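Local coordinates for protein putative methylthioribose-1-phosphate isomerase (Archaeoglobus fulgidus, PDB 1T5O) that probably catalyses the interconversion of methylthioribose-1-phosphate and methylthioribulose-1-phosphate, an isomerisation in methionine biosynthesis, at residues V150-N155 / R196-E201. Sequence-based numbering, arbitrary orientation.
Sequences VLTYCN and RLTCWE
Thr198, Asn155 and Glu201 show how a helix can fix a loop through a short chain of buried hydrogen bonds. The hydroxyl of Thr198 works in both directions: OG1 donates to Cys154 O at 2.7 Å, in the carbonyl plane on a lone pair (C=O...donor angle 134°), and accepts from Asn155 ND2, 2.9 Å away. The same ND2 gives its second hydrogen to Glu201 OE2, also at 2.9 Å. Both N-H groups are thus engaged, with the acceptors close to the amide plane, and together with the bond from Arg45, a predicted substrate-binding residue, to OD1 this should fix the rotation of the amide. The Glu201 carboxylate, by contrast, is approached from above its plane, and the two flat groups stand 76° apart. Asn155 reaches the helix with CG anti to its backbone N (chi1 176°). Glu201 in turn receives the backbone N of Arg158 on OE1, which is also salt-bridged to Arg172; these partners would be expected to keep the carboxylate ionised.

The setting is the Rossmann-like domain of the eIF-2B/MtnA family, where residues 150-155 begin in the parallel strand 149-152 and lead into the loop on its C-terminal side, and helix 193-204 follows the neighbouring strand 182-186. Loops at the C-terminal ends of parallel strands commonly form the active site in such folds, and Cys154, the predicted transition-state stabiliser, directs its side chain away from the helix, near Lys244.

Van der Waals contacts complete the interface: Leu197 CB rests 3.5 Å from the amide oxygen OD1 of Asn155, the two side chains crossing at about a right angle. On the strand side, Thr152 and Thr198 meet tip to tip through their nonpolar CG2 methyls at 4.1 Å, while Thr152 OG1 turns to Ile230 O of strand 228-231. Leu168 of helix 167-176 packs against Thr152, Asn155, Thr198 and Glu201.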
loop_
_atom_site.group_PDB
_atom_site.type_symbol
_atom_site.label_atom_id
_atom_site.label_comp_id
_atom_site.label_asym_id
_atom_site.label_seq_id
_atom_site.Cartn_x
_atom_site.Cartn_y
_atom_site.Cartn_z
ATOM N N VAL A 150 -13.088 -10.394 10.635
ATOM C CA VAL A 150 -13.480 -9.737 9.396
ATOM C C VAL A 150 -12.421 -8.780 8.833
ATOM O O VAL A 150 -11.975 -7.884 9.520
ATOM C CB VAL A 150 -14.812 -8.935 9.592
ATOM C CG1 VAL A 150 -15.181 -8.178 8.302
ATOM C CG2 VAL A 150 -15.953 -9.891 9.973
ATOM N N LEU A 151 -12.006 -8.998 7.584
ATOM C CA LEU A 151 -11.049 -8.093 6.948
ATOM C C LEU A 151 -11.891 -7.045 6.215
ATOM O O LEU A 151 -12.889 -7.372 5.581
ATOM C CB LEU A 151 -10.154 -8.837 5.950
ATOM C CG LEU A 151 -9.093 -8.021 5.194
ATOM C CD1 LEU A 151 -8.669 -6.850 6.031
ATOM C CD2 LEU A 151 -7.862 -8.864 4.899
ATOM N N THR A 152 -11.534 -5.774 6.340
ATOM C CA THR A 152 -12.292 -4.766 5.641
ATOM C C THR A 152 -11.330 -3.878 4.865
ATOM O O THR A 152 -10.108 -4.027 4.989
ATOM C CB THR A 152 -13.180 -3.948 6.626
ATOM O OG1 THR A 152 -14.115 -3.170 5.863
ATOM C CG2 THR A 152 -12.315 -3.045 7.551
ATOM N N TYR A 153 -11.869 -2.962 4.055
ATOM C CA TYR A 153 -11.032 -2.091 3.240
ATOM C C TYR A 153 -11.635 -0.698 3.246
ATOM O O TYR A 153 -12.856 -0.546 3.327
ATOM C CB TYR A 153 -10.972 -2.615 1.801
ATOM C CG TYR A 153 -9.700 -2.241 1.100
ATOM C CD1 TYR A 153 -8.510 -2.895 1.410
ATOM C CD2 TYR A 153 -9.681 -1.236 0.130
ATOM C CE1 TYR A 153 -7.328 -2.568 0.761
ATOM C CE2 TYR A 153 -8.509 -0.896 -0.516
ATOM C CZ TYR A 153 -7.333 -1.574 -0.197
ATOM O OH TYR A 153 -6.165 -1.297 -0.856
ATOM N N CYS A 154 -10.775 0.304 3.128
ATOM C CA CYS A 154 -11.189 1.697 3.187
ATOM C C CYS A 154 -11.916 2.032 4.500
ATOM O O CYS A 154 -11.440 1.671 5.595
ATOM C CB CYS A 154 -12.058 2.088 1.960
ATOM S SG CYS A 154 -11.956 3.885 1.677
ATOM N N ASN A 155 -13.069 2.703 4.416
ATOM C CA ASN A 155 -13.786 3.084 5.636
ATOM C C ASN A 155 -15.276 3.216 5.374
ATOM O O ASN A 155 -15.782 4.323 5.146
ATOM C CB ASN A 155 -13.219 4.409 6.170
ATOM C CG ASN A 155 -13.981 4.941 7.383
ATOM O OD1 ASN A 155 -14.510 6.056 7.343
ATOM N ND2 ASN A 155 -14.028 4.157 8.467
ATOM N N ARG A 196 -6.414 5.776 9.367
ATOM C CA ARG A 196 -6.876 7.026 9.943
ATOM C C ARG A 196 -8.305 7.008 10.487
ATOM O O ARG A 196 -8.561 7.453 11.598
ATOM C CB ARG A 196 -6.785 8.149 8.904
ATOM C CG ARG A 196 -5.373 8.502 8.505
ATOM C CD ARG A 196 -5.283 9.963 8.121
ATOM N NE ARG A 196 -6.390 10.280 7.267
ATOM C CZ ARG A 196 -7.314 11.204 7.506
ATOM N NH1 ARG A 196 -7.289 11.969 8.597
ATOM N NH2 ARG A 196 -8.314 11.300 6.662
ATOM N N LEU A 197 -9.221 6.461 9.703
ATOM C CA LEU A 197 -10.629 6.469 10.055
ATOM C C LEU A 197 -11.199 5.159 10.594
ATOM O O LEU A 197 -11.803 5.141 11.657
ATOM C CB LEU A 197 -11.419 6.948 8.829
ATOM C CG LEU A 197 -10.843 8.230 8.175
ATOM C CD1 LEU A 197 -11.676 8.675 6.956
ATOM C CD2 LEU A 197 -10.824 9.378 9.201
ATOM N N THR A 198 -10.996 4.061 9.876
ATOM C CA THR A 198 -11.553 2.800 10.329
ATOM C C THR A 198 -11.000 2.347 11.670
ATOM O O THR A 198 -11.765 1.917 12.541
ATOM C CB THR A 198 -11.332 1.710 9.269
ATOM O OG1 THR A 198 -12.137 2.033 8.138
ATOM C CG2 THR A 198 -11.701 0.339 9.790
ATOM N N CYS A 199 -9.685 2.433 11.850
ATOM C CA CYS A 199 -9.123 2.009 13.114
ATOM C C CYS A 199 -9.637 2.909 14.259
ATOM O O CYS A 199 -9.854 2.441 15.373
ATOM C CB CYS A 199 -7.592 2.005 13.061
ATOM S SG CYS A 199 -6.863 0.652 12.046
ATOM N N TRP A 200 -9.812 4.194 13.972
ATOM C CA TRP A 200 -10.301 5.128 14.971
ATOM C C TRP A 200 -11.724 4.796 15.426
ATOM O O TRP A 200 -11.978 4.577 16.624
ATOM C CB TRP A 200 -10.270 6.562 14.432
ATOM C CG TRP A 200 -10.635 7.571 15.504
ATOM C CD1 TRP A 200 -9.792 8.111 16.454
ATOM C CD2 TRP A 200 -11.958 8.042 15.829
ATOM N NE1 TRP A 200 -10.522 8.871 17.342
ATOM C CE2 TRP A 200 -11.846 8.845 16.984
ATOM C CE3 TRP A 200 -13.226 7.852 15.252
ATOM C CZ2 TRP A 200 -12.956 9.465 17.584
ATOM C CZ3 TRP A 200 -14.340 8.470 15.852
ATOM C CH2 TRP A 200 -14.190 9.266 17.008
ATOM N N GLU A 201 -12.658 4.731 14.483
ATOM C CA GLU A 201 -14.031 4.455 14.886
ATOM C C GLU A 201 -14.226 3.079 15.511
ATOM O O GLU A 201 -15.112 2.915 16.351
ATOM C CB GLU A 201 -15.016 4.666 13.725
ATOM C CG GLU A 201 -14.896 3.680 12.553
ATOM C CD GLU A 201 -16.036 3.854 11.581
ATOM O OE1 GLU A 201 -17.118 3.281 11.809
ATOM O OE2 GLU A 201 -15.872 4.605 10.596
#